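Local coordinates for extracellular solute-binding protein, family 1 (Trichodesmium erythraeum IMS101, PDB 6G7N), which binds ferric iron as an extracellular solute-binding protein and probably hands it to an ABC transporter for uptake, at residues I3-S8 with V54-D59; S8-T13 with L31-G36; V104-K109 with V217-P222; L117-D122 with F221-G226; G267-P272 with A280-P285. One frame throughout, in Å; residues are numbered along the deposited sequence.

Interaction 1: residues I3-S8 with V54-D59; sequences INLYSS and VFMTVD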
# COMPACT_ATOMS: atom_id res chain seq x y z
N ILE A 3 1.49 25.73 2.26
CA ILE A 3 1.30 24.78 1.19
C ILE A 3 -0.10 24.16 1.28
O ILE A 3 -0.64 24.00 2.38
CB ILE A 3 2.36 23.67 1.19
CG1 ILE A 3 2.36 22.89 2.51
CG2 ILE A 3 3.72 24.28 0.92
CD1 ILE A 3 3.15 21.62 2.42
N ASN A 4 -0.64 23.78 0.13
CA ASN A 4 -1.92 23.10 0.05
C ASN A 4 -1.69 21.62 -0.22
O ASN A 4 -1.25 21.25 -1.31
CB ASN A 4 -2.76 23.75 -1.04
CG ASN A 4 -3.02 25.21 -0.76
OD1 ASN A 4 -3.44 25.56 0.34
ND2 ASN A 4 -2.75 26.06 -1.74
N LEU A 5 -1.99 20.82 0.81
CA LEU A 5 -1.83 19.37 0.77
C LEU A 5 -3.17 18.73 0.45
O LEU A 5 -4.10 18.81 1.25
CB LEU A 5 -1.35 18.90 2.13
CG LEU A 5 -1.28 17.39 2.36
CD1 LEU A 5 -0.40 16.65 1.36
CD2 LEU A 5 -0.86 17.05 3.79
N TYR A 6 -3.26 18.11 -0.74
CA TYR A 6 -4.46 17.33 -1.15
C TYR A 6 -4.12 15.87 -0.85
O TYR A 6 -3.24 15.29 -1.46
CB TYR A 6 -4.72 17.49 -2.64
CG TYR A 6 -5.43 18.75 -3.08
CD1 TYR A 6 -5.11 20.01 -2.57
CD2 TYR A 6 -6.38 18.69 -4.10
CE1 TYR A 6 -5.75 21.15 -3.03
CE2 TYR A 6 -7.00 19.82 -4.58
CZ TYR A 6 -6.69 21.06 -4.05
OH TYR A 6 -7.32 22.18 -4.55
N SER A 7 -4.79 15.28 0.14
CA SER A 7 -4.43 13.93 0.60
C SER A 7 -5.64 13.07 0.89
O SER A 7 -6.62 13.53 1.49
CB SER A 7 -3.59 14.01 1.87
OG SER A 7 -3.25 12.71 2.31
N SER A 8 -5.54 11.81 0.50
CA SER A 8 -6.48 10.77 0.94
C SER A 8 -5.98 9.94 2.14
O SER A 8 -6.64 8.99 2.57
CB SER A 8 -6.81 9.85 -0.24
OG SER A 8 -5.67 9.09 -0.63
N VAL A 54 0.94 19.72 -2.98
CA VAL A 54 1.36 18.32 -2.76
C VAL A 54 0.13 17.44 -2.86
O VAL A 54 -0.94 17.79 -2.33
CB VAL A 54 2.00 18.16 -1.37
CG1 VAL A 54 2.34 16.70 -1.08
CG2 VAL A 54 3.24 19.02 -1.25
N PHE A 55 0.28 16.30 -3.53
CA PHE A 55 -0.78 15.27 -3.61
C PHE A 55 -0.22 14.03 -2.90
O PHE A 55 0.88 13.58 -3.21
CB PHE A 55 -1.11 14.95 -5.08
CG PHE A 55 -1.98 13.73 -5.25
CD1 PHE A 55 -3.28 13.72 -4.77
CD2 PHE A 55 -1.48 12.56 -5.83
CE1 PHE A 55 -4.06 12.60 -4.87
CE2 PHE A 55 -2.29 11.45 -5.97
CZ PHE A 55 -3.58 11.48 -5.49
N MET A 56 -1.01 13.48 -1.98
CA MET A 56 -0.67 12.23 -1.30
C MET A 56 -1.81 11.24 -1.34
O MET A 56 -2.99 11.61 -1.20
CB MET A 56 -0.27 12.46 0.15
CG MET A 56 1.00 13.24 0.30
SD MET A 56 1.65 13.40 1.95
CE MET A 56 2.40 11.80 2.13
N THR A 57 -1.47 9.96 -1.49
CA THR A 57 -2.47 8.90 -1.52
C THR A 57 -1.80 7.59 -1.19
O THR A 57 -0.63 7.56 -0.83
CB THR A 57 -3.22 8.89 -2.87
OG1 THR A 57 -4.40 8.09 -2.78
CG2 THR A 57 -2.36 8.36 -4.02
N VAL A 58 -2.56 6.49 -1.26
CA VAL A 58 -1.99 5.15 -1.10
C VAL A 58 -2.04 4.37 -2.40
O VAL A 58 -2.97 4.54 -3.21
CB VAL A 58 -2.58 4.30 0.06
CG1 VAL A 58 -2.68 5.13 1.32
CG2 VAL A 58 -3.93 3.72 -0.28
N ASP A 59 -1.02 3.53 -2.53
CA ASP A 59 -0.80 2.55 -3.59
C ASP A 59 -0.08 3.16 -4.78
O ASP A 59 -0.56 4.14 -5.36
CB ASP A 59 -2.08 1.76 -3.98
CG ASP A 59 -1.75 0.39 -4.49
OD1 ASP A 59 -1.14 0.31 -5.58
OD2 ASP A 59 -2.04 -0.58 -3.77

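Interaction 2: residues S8-T13 with L31-G36; sequences SRHYDT and LIEGKG. With DAL (D-alanine), chain C.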
# COMPACT_ATOMS: atom_id res chain seq x y z
N SER A 8 -5.54 11.81 0.50
CA SER A 8 -6.48 10.77 0.94
C SER A 8 -5.98 9.94 2.14
O SER A 8 -6.64 8.99 2.57
CB SER A 8 -6.81 9.85 -0.24
OG SER A 8 -5.67 9.09 -0.63
N ARG A 9 -4.79 10.28 2.63
CA ARG A 9 -3.98 9.44 3.55
C ARG A 9 -3.79 10.09 4.92
O ARG A 9 -3.05 9.58 5.77
CB ARG A 9 -2.63 9.13 2.83
CG ARG A 9 -1.51 8.37 3.59
CD ARG A 9 -1.91 7.05 4.23
NE ARG A 9 -0.78 6.43 4.92
CZ ARG A 9 -0.32 6.84 6.10
NH1 ARG A 9 -0.91 7.82 6.76
NH2 ARG A 9 0.74 6.24 6.63
N HIS A 10 -4.50 11.18 5.18
CA HIS A 10 -4.37 11.87 6.46
C HIS A 10 -5.03 11.04 7.58
O HIS A 10 -6.16 10.60 7.46
CB HIS A 10 -5.04 13.26 6.39
CG HIS A 10 -5.14 13.96 7.71
ND1 HIS A 10 -4.12 14.70 8.25
CD2 HIS A 10 -6.17 13.99 8.59
CE1 HIS A 10 -4.53 15.19 9.42
NE2 HIS A 10 -5.76 14.76 9.65
N TYR A 11 -4.32 10.92 8.70
CA TYR A 11 -4.86 10.47 9.99
C TYR A 11 -4.68 11.59 11.00
O TYR A 11 -3.78 12.42 10.85
CB TYR A 11 -4.18 9.17 10.45
CG TYR A 11 -4.61 8.01 9.61
CD1 TYR A 11 -5.81 7.35 9.83
CD2 TYR A 11 -3.85 7.61 8.51
CE1 TYR A 11 -6.21 6.30 9.01
CE2 TYR A 11 -4.24 6.57 7.69
CZ TYR A 11 -5.41 5.91 7.94
OH TYR A 11 -5.79 4.87 7.11
N ASP A 12 -5.50 11.63 12.05
CA ASP A 12 -5.48 12.72 13.05
C ASP A 12 -4.10 12.96 13.65
O ASP A 12 -3.70 14.10 13.91
CB ASP A 12 -6.47 12.40 14.19
CG ASP A 12 -6.80 13.62 15.06
OD1 ASP A 12 -6.99 14.71 14.50
OD2 ASP A 12 -6.89 13.48 16.30
N THR A 13 -3.39 11.87 13.89
CA THR A 13 -2.06 11.94 14.46
C THR A 13 -1.06 12.68 13.54
O THR A 13 -0.03 13.17 14.03
CB THR A 13 -1.56 10.53 14.81
OG1 THR A 13 -1.74 9.67 13.69
CG2 THR A 13 -2.31 9.95 16.01
N LEU A 31 -4.88 21.49 4.68
CA LEU A 31 -5.29 20.14 4.30
C LEU A 31 -6.60 20.13 3.53
O LEU A 31 -7.60 20.67 4.03
CB LEU A 31 -5.42 19.29 5.55
CG LEU A 31 -5.87 17.85 5.31
CD1 LEU A 31 -4.82 17.01 4.59
CD2 LEU A 31 -6.21 17.20 6.63
N ILE A 32 -6.59 19.52 2.34
CA ILE A 32 -7.79 19.24 1.54
C ILE A 32 -7.87 17.73 1.44
O ILE A 32 -6.95 17.10 0.98
CB ILE A 32 -7.67 19.89 0.13
CG1 ILE A 32 -7.52 21.43 0.23
CG2 ILE A 32 -8.83 19.50 -0.77
CD1 ILE A 32 -8.59 22.15 0.99
N GLU A 33 -8.97 17.14 1.90
CA GLU A 33 -9.12 15.71 1.85
C GLU A 33 -10.07 15.24 0.78
O GLU A 33 -10.96 15.98 0.33
CB GLU A 33 -9.57 15.19 3.21
CG GLU A 33 -8.60 15.44 4.35
CD GLU A 33 -9.03 14.75 5.62
OE1 GLU A 33 -9.72 15.39 6.44
OE2 GLU A 33 -8.71 13.54 5.78
N GLY A 34 -9.95 13.96 0.46
CA GLY A 34 -10.86 13.31 -0.48
C GLY A 34 -10.38 11.90 -0.73
O GLY A 34 -9.29 11.55 -0.32
N LYS A 35 -11.17 11.09 -1.42
CA LYS A 35 -10.70 9.78 -1.83
C LYS A 35 -9.66 9.99 -2.94
O LYS A 35 -9.71 10.98 -3.68
CB LYS A 35 -11.87 8.91 -2.27
CG LYS A 35 -12.94 8.72 -1.18
CD LYS A 35 -12.47 7.92 0.04
CE LYS A 35 -13.57 7.76 1.09
NZ LYS A 35 -13.34 6.59 2.00
N GLY A 36 -8.71 9.07 -3.04
CA GLY A 36 -7.57 9.24 -3.95
C GLY A 36 -7.95 9.53 -5.40
O GLY A 36 -7.46 10.49 -6.00
N DAL C . -7.17 2.16 3.24
CA DAL C . -6.62 3.30 4.05
CB DAL C . -7.11 4.63 3.49
C DAL C . -5.13 3.28 4.16
O DAL C . -4.56 2.26 3.72
OXT DAL C . -4.56 4.26 4.69
O HOH W 1 -7.16 12.20 3.91

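Interaction 3: residues V104-K109 with V217-P222; sequences VIMYNK and VGMFFP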
# COMPACT_ATOMS: atom_id res chain seq x y z
N VAL A 104 0.27 -9.64 2.42
CA VAL A 104 0.74 -10.84 3.07
C VAL A 104 -0.33 -11.90 3.12
O VAL A 104 -1.51 -11.63 2.89
CB VAL A 104 1.26 -10.53 4.48
CG1 VAL A 104 2.42 -9.53 4.39
CG2 VAL A 104 0.14 -10.01 5.38
N ILE A 105 0.11 -13.12 3.50
CA ILE A 105 -0.84 -14.22 3.75
C ILE A 105 -1.22 -14.17 5.23
O ILE A 105 -0.36 -14.29 6.12
CB ILE A 105 -0.26 -15.58 3.39
CG1 ILE A 105 0.03 -15.67 1.89
CG2 ILE A 105 -1.24 -16.69 3.77
CD1 ILE A 105 0.90 -16.85 1.49
N MET A 106 -2.50 -13.96 5.48
CA MET A 106 -3.09 -14.04 6.83
C MET A 106 -3.58 -15.47 7.00
O MET A 106 -4.26 -16.01 6.10
CB MET A 106 -4.26 -13.08 6.95
CG MET A 106 -3.91 -11.62 6.68
SD MET A 106 -2.81 -10.95 7.97
CE MET A 106 -2.62 -9.25 7.37
N TYR A 107 -3.21 -16.13 8.12
CA TYR A 107 -3.55 -17.54 8.28
C TYR A 107 -4.16 -17.82 9.64
O TYR A 107 -3.83 -17.20 10.64
CB TYR A 107 -2.34 -18.45 8.05
CG TYR A 107 -1.18 -18.26 8.99
CD1 TYR A 107 -0.19 -17.31 8.74
CD2 TYR A 107 -1.05 -19.05 10.15
CE1 TYR A 107 0.87 -17.13 9.61
CE2 TYR A 107 0.02 -18.85 11.02
CZ TYR A 107 0.99 -17.89 10.75
OH TYR A 107 2.04 -17.70 11.61
N ASN A 108 -5.10 -18.75 9.66
CA ASN A 108 -5.72 -19.19 10.91
C ASN A 108 -4.69 -20.05 11.66
O ASN A 108 -4.28 -21.10 11.18
CB ASN A 108 -6.98 -19.97 10.62
CG ASN A 108 -7.67 -20.42 11.88
OD1 ASN A 108 -7.22 -21.35 12.54
ND2 ASN A 108 -8.74 -19.74 12.24
N LYS A 109 -4.29 -19.60 12.85
CA LYS A 109 -3.24 -20.27 13.60
C LYS A 109 -3.60 -21.70 14.04
O LYS A 109 -2.72 -22.55 14.16
CB LYS A 109 -2.82 -19.45 14.82
CG LYS A 109 -2.14 -18.13 14.48
CD LYS A 109 -1.56 -17.49 15.74
CE LYS A 109 -0.80 -16.22 15.40
NZ LYS A 109 -0.04 -15.65 16.56
N VAL A 217 -5.05 -15.05 14.23
CA VAL A 217 -4.56 -14.90 12.86
C VAL A 217 -3.10 -14.51 12.85
O VAL A 217 -2.71 -13.55 13.54
CB VAL A 217 -5.39 -13.85 12.11
CG1 VAL A 217 -4.87 -13.62 10.69
CG2 VAL A 217 -6.86 -14.25 12.07
N GLY A 218 -2.29 -15.26 12.11
CA GLY A 218 -0.90 -14.95 11.92
C GLY A 218 -0.67 -14.26 10.59
O GLY A 218 -1.54 -14.27 9.72
N MET A 219 0.51 -13.68 10.47
CA MET A 219 0.96 -12.99 9.26
C MET A 219 2.18 -13.70 8.71
O MET A 219 3.16 -13.85 9.43
CB MET A 219 1.36 -11.56 9.61
CG MET A 219 2.08 -10.84 8.50
SD MET A 219 2.24 -9.08 8.84
CE MET A 219 0.63 -8.72 9.44
N PHE A 220 2.14 -14.07 7.43
CA PHE A 220 3.24 -14.75 6.76
C PHE A 220 3.70 -13.90 5.57
O PHE A 220 2.90 -13.56 4.70
CB PHE A 220 2.79 -16.14 6.29
CG PHE A 220 3.88 -16.98 5.69
CD1 PHE A 220 4.69 -17.78 6.49
CD2 PHE A 220 4.14 -16.94 4.33
CE1 PHE A 220 5.68 -18.57 5.94
CE2 PHE A 220 5.14 -17.71 3.79
CZ PHE A 220 5.91 -18.52 4.59
N PHE A 221 5.00 -13.60 5.54
CA PHE A 221 5.60 -12.80 4.47
C PHE A 221 6.06 -13.74 3.36
O PHE A 221 7.00 -14.50 3.56
CB PHE A 221 6.80 -12.02 5.04
CG PHE A 221 6.41 -11.07 6.15
CD1 PHE A 221 5.69 -9.93 5.90
CD2 PHE A 221 6.77 -11.33 7.46
CE1 PHE A 221 5.31 -9.04 6.88
CE2 PHE A 221 6.39 -10.45 8.48
CZ PHE A 221 5.66 -9.30 8.19
N PRO A 222 5.41 -13.72 2.17
CA PRO A 222 5.71 -14.76 1.21
C PRO A 222 6.99 -14.52 0.42
O PRO A 222 7.53 -13.41 0.35
CB PRO A 222 4.48 -14.74 0.28
CG PRO A 222 3.41 -14.05 1.06
CD PRO A 222 4.18 -13.01 1.81
O HOH W 2 4.34 -16.92 10.23

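Interaction 4: residues L117-D122 with F221-G226; sequences LSTYED and FPNQNG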
# COMPACT_ATOMS: atom_id res chain seq x y z
N LEU A 117 3.09 -22.75 4.31
CA LEU A 117 3.09 -21.57 3.45
C LEU A 117 4.46 -21.34 2.83
O LEU A 117 5.48 -21.70 3.42
CB LEU A 117 2.67 -20.35 4.27
CG LEU A 117 1.31 -20.47 4.97
CD1 LEU A 117 1.03 -19.31 5.89
CD2 LEU A 117 0.20 -20.68 3.96
N SER A 118 4.49 -20.69 1.67
CA SER A 118 5.75 -20.41 0.98
C SER A 118 5.64 -19.16 0.13
O SER A 118 6.20 -18.11 0.49
CB SER A 118 6.20 -21.63 0.17
OG SER A 118 5.21 -22.06 -0.74
N THR A 119 4.94 -19.27 -1.00
CA THR A 119 4.92 -18.24 -2.01
C THR A 119 3.49 -17.84 -2.38
O THR A 119 2.52 -18.56 -2.12
CB THR A 119 5.61 -18.73 -3.29
OG1 THR A 119 4.86 -19.84 -3.76
CG2 THR A 119 7.07 -19.15 -3.03
N TYR A 120 3.36 -16.71 -3.08
CA TYR A 120 2.10 -16.35 -3.70
C TYR A 120 1.71 -17.42 -4.72
O TYR A 120 0.53 -17.78 -4.85
CB TYR A 120 2.17 -14.99 -4.42
CG TYR A 120 2.51 -13.83 -3.51
CD1 TYR A 120 1.60 -13.33 -2.60
CD2 TYR A 120 3.77 -13.24 -3.56
CE1 TYR A 120 1.92 -12.26 -1.75
CE2 TYR A 120 4.11 -12.20 -2.71
CZ TYR A 120 3.20 -11.72 -1.80
OH TYR A 120 3.58 -10.71 -0.94
N GLU A 121 2.69 -17.94 -5.47
CA GLU A 121 2.43 -18.90 -6.53
C GLU A 121 1.78 -20.16 -5.99
O GLU A 121 0.89 -20.74 -6.63
CB GLU A 121 3.74 -19.22 -7.27
CG GLU A 121 4.23 -18.06 -8.16
CD GLU A 121 4.91 -16.88 -7.44
OE1 GLU A 121 5.21 -16.94 -6.24
OE2 GLU A 121 5.13 -15.87 -8.16
N ASP A 122 2.20 -20.60 -4.80
CA ASP A 122 1.69 -21.82 -4.18
C ASP A 122 0.20 -21.73 -3.86
O ASP A 122 -0.47 -22.76 -3.70
CB ASP A 122 2.50 -22.09 -2.89
CG ASP A 122 1.89 -23.15 -1.98
OD1 ASP A 122 2.22 -24.29 -2.22
OD2 ASP A 122 1.21 -22.85 -0.95
N PHE A 221 5.00 -13.60 5.54
CA PHE A 221 5.60 -12.80 4.47
C PHE A 221 6.06 -13.74 3.36
O PHE A 221 7.00 -14.50 3.56
CB PHE A 221 6.80 -12.02 5.04
CG PHE A 221 6.41 -11.07 6.15
CD1 PHE A 221 5.69 -9.93 5.90
CD2 PHE A 221 6.77 -11.33 7.46
CE1 PHE A 221 5.31 -9.04 6.88
CE2 PHE A 221 6.39 -10.45 8.48
CZ PHE A 221 5.66 -9.30 8.19
N PRO A 222 5.41 -13.72 2.17
CA PRO A 222 5.71 -14.76 1.21
C PRO A 222 6.99 -14.52 0.42
O PRO A 222 7.53 -13.41 0.35
CB PRO A 222 4.48 -14.74 0.28
CG PRO A 222 3.41 -14.05 1.06
CD PRO A 222 4.18 -13.01 1.81
N ASN A 223 7.45 -15.61 -0.20
CA ASN A 223 8.55 -15.60 -1.17
C ASN A 223 9.90 -15.21 -0.53
O ASN A 223 10.81 -14.74 -1.22
CB ASN A 223 8.26 -14.76 -2.44
CG ASN A 223 7.08 -15.28 -3.25
OD1 ASN A 223 5.97 -15.41 -2.75
ND2 ASN A 223 7.32 -15.59 -4.55
N GLN A 224 10.08 -15.55 0.75
CA GLN A 224 11.33 -15.24 1.44
C GLN A 224 12.54 -15.97 0.93
O GLN A 224 13.65 -15.48 1.09
CB GLN A 224 11.17 -15.52 2.94
CG GLN A 224 10.18 -14.57 3.59
CD GLN A 224 10.64 -13.14 3.50
OE1 GLN A 224 11.65 -12.76 4.15
NE2 GLN A 224 9.97 -12.33 2.67
N ASN A 225 12.34 -17.16 0.36
CA ASN A 225 13.43 -17.94 -0.17
C ASN A 225 13.68 -17.65 -1.63
O ASN A 225 14.56 -18.26 -2.23
CB ASN A 225 13.22 -19.44 0.09
CG ASN A 225 13.25 -19.76 1.57
OD1 ASN A 225 14.03 -19.18 2.31
ND2 ASN A 225 12.39 -20.64 2.00
N GLY A 226 12.94 -16.70 -2.19
CA GLY A 226 13.07 -16.28 -3.58
C GLY A 226 13.16 -14.78 -3.66
O GLY A 226 14.06 -14.17 -3.06
O HOH W 3 8.33 -17.14 2.47

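Interaction 5: residues G267-P272 with A280-P285; sequences GNNEYP and ASVLKP. With DAL (D-alanine), chain C.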
# COMPACT_ATOMS: atom_id res chain seq x y z
N GLY A 267 1.18 6.20 12.31
CA GLY A 267 -0.19 6.66 12.25
C GLY A 267 -1.13 5.64 11.59
O GLY A 267 -2.33 5.66 11.84
N ASN A 268 -0.60 4.82 10.69
CA ASN A 268 -1.37 3.73 10.12
C ASN A 268 -0.71 2.37 10.28
O ASN A 268 -0.99 1.47 9.48
CB ASN A 268 -1.70 4.00 8.64
CG ASN A 268 -2.75 3.04 8.10
OD1 ASN A 268 -3.72 2.68 8.81
ND2 ASN A 268 -2.61 2.66 6.82
N ASN A 269 0.14 2.20 11.28
CA ASN A 269 0.79 0.92 11.51
C ASN A 269 1.52 0.37 10.29
O ASN A 269 1.56 -0.83 10.08
CB ASN A 269 -0.20 -0.11 12.06
CG ASN A 269 -0.87 0.36 13.31
OD1 ASN A 269 -0.22 0.65 14.30
ND2 ASN A 269 -2.20 0.48 13.26
N GLU A 270 2.13 1.28 9.52
CA GLU A 270 2.96 0.97 8.37
C GLU A 270 4.44 0.98 8.78
O GLU A 270 4.80 1.42 9.88
CB GLU A 270 2.65 1.93 7.20
CG GLU A 270 1.28 1.67 6.64
CD GLU A 270 0.92 2.54 5.45
OE1 GLU A 270 1.74 2.65 4.48
OE2 GLU A 270 -0.21 3.10 5.43
N TYR A 271 5.28 0.48 7.87
CA TYR A 271 6.72 0.52 8.06
C TYR A 271 7.27 1.83 7.52
O TYR A 271 6.79 2.34 6.52
CB TYR A 271 7.38 -0.64 7.31
CG TYR A 271 6.96 -2.03 7.76
CD1 TYR A 271 7.63 -2.66 8.80
CD2 TYR A 271 5.89 -2.70 7.19
CE1 TYR A 271 7.24 -3.92 9.26
CE2 TYR A 271 5.49 -3.97 7.65
CZ TYR A 271 6.17 -4.56 8.68
OH TYR A 271 5.74 -5.81 9.12
N PRO A 272 8.35 2.34 8.11
CA PRO A 272 9.07 3.45 7.48
C PRO A 272 9.68 3.03 6.18
O PRO A 272 9.94 1.84 5.96
CB PRO A 272 10.21 3.78 8.48
CG PRO A 272 9.80 3.10 9.74
CD PRO A 272 9.04 1.89 9.33
N ALA A 280 7.56 0.30 14.34
CA ALA A 280 6.50 0.35 15.36
C ALA A 280 6.51 -0.88 16.27
O ALA A 280 6.69 -2.03 15.79
CB ALA A 280 5.12 0.46 14.73
N SER A 281 6.24 -0.67 17.55
CA SER A 281 6.23 -1.78 18.49
C SER A 281 5.29 -2.92 18.08
O SER A 281 5.63 -4.09 18.24
CB SER A 281 5.89 -1.29 19.89
OG SER A 281 6.85 -0.34 20.31
N VAL A 282 4.13 -2.58 17.52
CA VAL A 282 3.15 -3.58 17.12
C VAL A 282 3.67 -4.47 15.97
O VAL A 282 3.22 -5.60 15.80
CB VAL A 282 1.80 -2.92 16.74
CG1 VAL A 282 1.91 -2.05 15.48
CG2 VAL A 282 0.68 -3.95 16.59
N LEU A 283 4.55 -3.93 15.13
CA LEU A 283 5.10 -4.70 14.01
C LEU A 283 6.30 -5.57 14.38
O LEU A 283 6.55 -6.56 13.70
CB LEU A 283 5.47 -3.75 12.87
CG LEU A 283 4.31 -2.96 12.27
CD1 LEU A 283 4.80 -1.91 11.28
CD2 LEU A 283 3.30 -3.89 11.61
N LYS A 284 7.03 -5.21 15.43
CA LYS A 284 8.25 -5.96 15.79
C LYS A 284 8.04 -7.47 15.99
O LYS A 284 8.89 -8.25 15.55
CB LYS A 284 8.96 -5.35 17.01
CG LYS A 284 9.60 -3.98 16.78
CD LYS A 284 10.32 -3.52 18.04
CE LYS A 284 10.58 -2.03 18.07
NZ LYS A 284 11.33 -1.63 19.30
N PRO A 285 6.92 -7.91 16.62
CA PRO A 285 6.78 -9.36 16.83
C PRO A 285 6.72 -10.19 15.56
O PRO A 285 7.02 -11.39 15.60
CB PRO A 285 5.47 -9.47 17.62
CG PRO A 285 5.33 -8.15 18.30
CD PRO A 285 5.89 -7.15 17.34
N DAL C . -7.17 2.16 3.24
CA DAL C . -6.62 3.30 4.05
CB DAL C . -7.11 4.63 3.49
C DAL C . -5.13 3.28 4.16
O DAL C . -4.56 2.26 3.72
OXT DAL C . -4.56 4.26 4.69
O HOH W 4 6.87 1.40 11.81
O HOH W 5 7.35 -6.83 11.05

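Interaction 1: residues I3-S8 with V54-D59
Leu5 and Val54 pair across two parallel strands with their side chains on one face of the sheet, and Leu5 CD1 meets Val54 CG1 at 3.7 Å. Leu5 CG lies anti to the backbone N (chi1 173°), a setting that carries CD1 over the neighbouring strand, where it also touches Met56 CG at 3.8 Å. Met56 extends from the same face, its CB packed against the Ser7 side chain, whose OG is hydrogen-bonded to Arg9 N, and its bent chain runs on toward helix 245-255, which also covers Val54. On the other face stand Tyr6 and Phe55: the tyrosine ring leads away to helix 36-46, where its OH bonds Glu46, and Phe55 rests on the same helix. Four backbone bonds join the strands: Val54 N to Asn4 O, Tyr6 N to Val54 O (2.8 Å), Met56 N to Tyr6 O and Ser8 N to Met56 O. At the C-terminal ends of the strands the side chains turn polar: Thr57 OG1 donates to Ser8 OG at 2.7 Å, and both residues line the D-glutamic acid pocket. Parallel neighbours with helices on both faces and a ligand site at their C-terminal edge are typical of the alpha/beta lobes of periplasmic binding proteins.

Interaction 2: residues S8-T13 with L31-G36
The loop 8-13 gives Arg9 and Tyr11 to the D-alanine pocket and Ser8 as well to that of D-glutamic acid, while His10 turns the other way to meet residues 31-36. Leu31 CD2 sits over the centre of one face of the His10 imidazole, 3.6 Å from the ring centroid and 9° off its normal, a CH-pi contact. The ring reaches this methyl because His10 CG is anti to the backbone N (chi1 171°). Glu33 OE2 approaches His10 CB at 3.7 Å, with carboxylate and ring planes 74° apart. A water also bridges the two segments, accepting from His10 N at 3.1 Å and donating to Glu33 OE2 at 2.8 Å. Farther along, Ser8 CB packs on Gly34 O and Gly36 N. On the pocket side, the Tyr11 ring presents its edge to D-alanine, with OH 2.8 Å from OXT. The contact lies at the surface, linking the loop between strand 2-7 and helix 15-25 to strand 28-33 and the turn that leads into helix 36-46; His10 ND1 is bonded to Tyr18 of helix 15-25.

Interaction 3: residues V104-K109 with V217-P222
Tyr107 lies across Gly218 of the neighbouring strand. From its CB the ring rises with CG between the backbone N and the carbonyl carbon (chi1 61°), which folds it over the glycine. Tyr107 CD1 comes 3.5 Å from Gly218 O, Tyr107 CE1 reaches Gly218 C at 3.4 Å and also touches Phe220 CB, and Tyr107 CZ is over Gly218 CA. This CA stands 3.8 Å from the ring centroid, 20° off the normal, in a CH-pi contact displaced toward the rim; Phe220 N lies near the ring plane at its edge. At the tip, Tyr107 OH is 2.8 Å from a water that has a weak bond to Met219 O. The strands are antiparallel neighbours in the mixed sheet, in the part that probably belongs to the second lobe, as in other two-lobed binding proteins, with Ile105-Phe220 and Tyr107-Gly218 as hydrogen-bonded pairs and Met106-Met219 as a non-hydrogen-bonded pair between them. On the face opposite Tyr107, Met106 and Met219 run side by side in the same direction under helix 196-204. Val104 CG2 packs on Met219 CG and its CG1 on Phe221 CD1 at 3.6 Å. Past the strand end, Pro222 CG abuts both CG1 and CD1 of Ile105.

Interaction 4: residues L117-D122 with F221-G226
Ser118 O is gripped by Asn223 N at 2.9 Å, in an almost straight bond of 177°, and by a water at 3.1 Å that also donates to Phe221 O and accepts from Gln224 N. Asn223 OD1 accepts a hydrogen bond from Tyr120 N at 2.9 Å on a lone pair, and Asn223 ND2 donates to the syn side of Glu121 OE1 at 3.0 Å, so both ends of the amide are used and its rotation is fixed. The carboxylate is turned 61° from the amide plane, and its other oxygen, OE2, bonds His153 and Arg227. The contact joins the loop after strand 96-108 to the loop after strand 217-220. Asn223 has left-handed helical backbone angles and opens a type I turn to Gly226, while across from it Thr119 OG1 accepts from Asp122 N in an ST motif at the start of a 3-10 turn. Tyr120 covers the proline before this turn: Pro222 CB stands over the centre of the ring, 3.9 Å from its centroid, and Pro222 CG touches Tyr120 CE1. The Tyr120 OH goes on to Arg103 O and His230 N.

Interaction 5: residues G267-P272 with A280-P285
Residues 267-272 leave helix 258-266 through a Schellman motif, with Asn269 as the C-prime residue at positive phi, while residues 281-283 have helical phi and psi and bring Leu283 against the turn. Leu283 CD1 lies over the centre of the Tyr271 ring, 3.8 Å from its centroid and 13° off the normal, in a CH-pi contact. The same methyl rests on Asn269 O and Glu270 O, both at 3.6 Å. With CG anti to the carbonyl carbon (chi1 -62°), Leu283 points at the turn, and its CD2 lies near Asn269 O and Tyr271 OH. Val282 CG1 touches Asn269 OD1, which is bonded by Arg204. Two waters stitch the segments together: one donates to Glu270 O and accepts from Ala280 N at 2.8 Å, the other accepts from Tyr271 OH at 2.7 Å and donates to Leu283 O. Across the turn, Asn268 ND2 donates to Glu270 OE2 at 2.8 Å, on its anti lone pair. Glu270 also forms a salt bridge with Arg101, its OE1 is bonded by Ser99, and Asn268 ND2 is 3.3 Å from OXT of D-alanine. The turn thus joins a side packed by Leu283 and bridged by waters to the ligand pocket of this iron-binding protein, next to the iron ligand Tyr197.

Interactions 1, 3 and 5 are buried, interaction 4 is partly so, and interaction 2 lies at the surface. Interactions 1 and 2 share Ser8, and strand 28-33 of interaction 2 is the neighbour of strand 2-7 of interaction 1; the first relies on backbone bonds and apolar packing, the second on a methyl-ring contact and a water. Interactions 3 and 4 lie across the chain's centre from them, share Phe221 and Pro222, and pass from strand pairing to side-chain bonding in loops. Interaction 5 touches both groups: Glu270 has a long, weak ion pair with Arg9 of interaction 2, and Tyr271 packs on Phe221. Interactions 2 and 5 meet the same D-alanine, whereas interaction 3 stays about 12 Å from it, measured from the Met106 side chain.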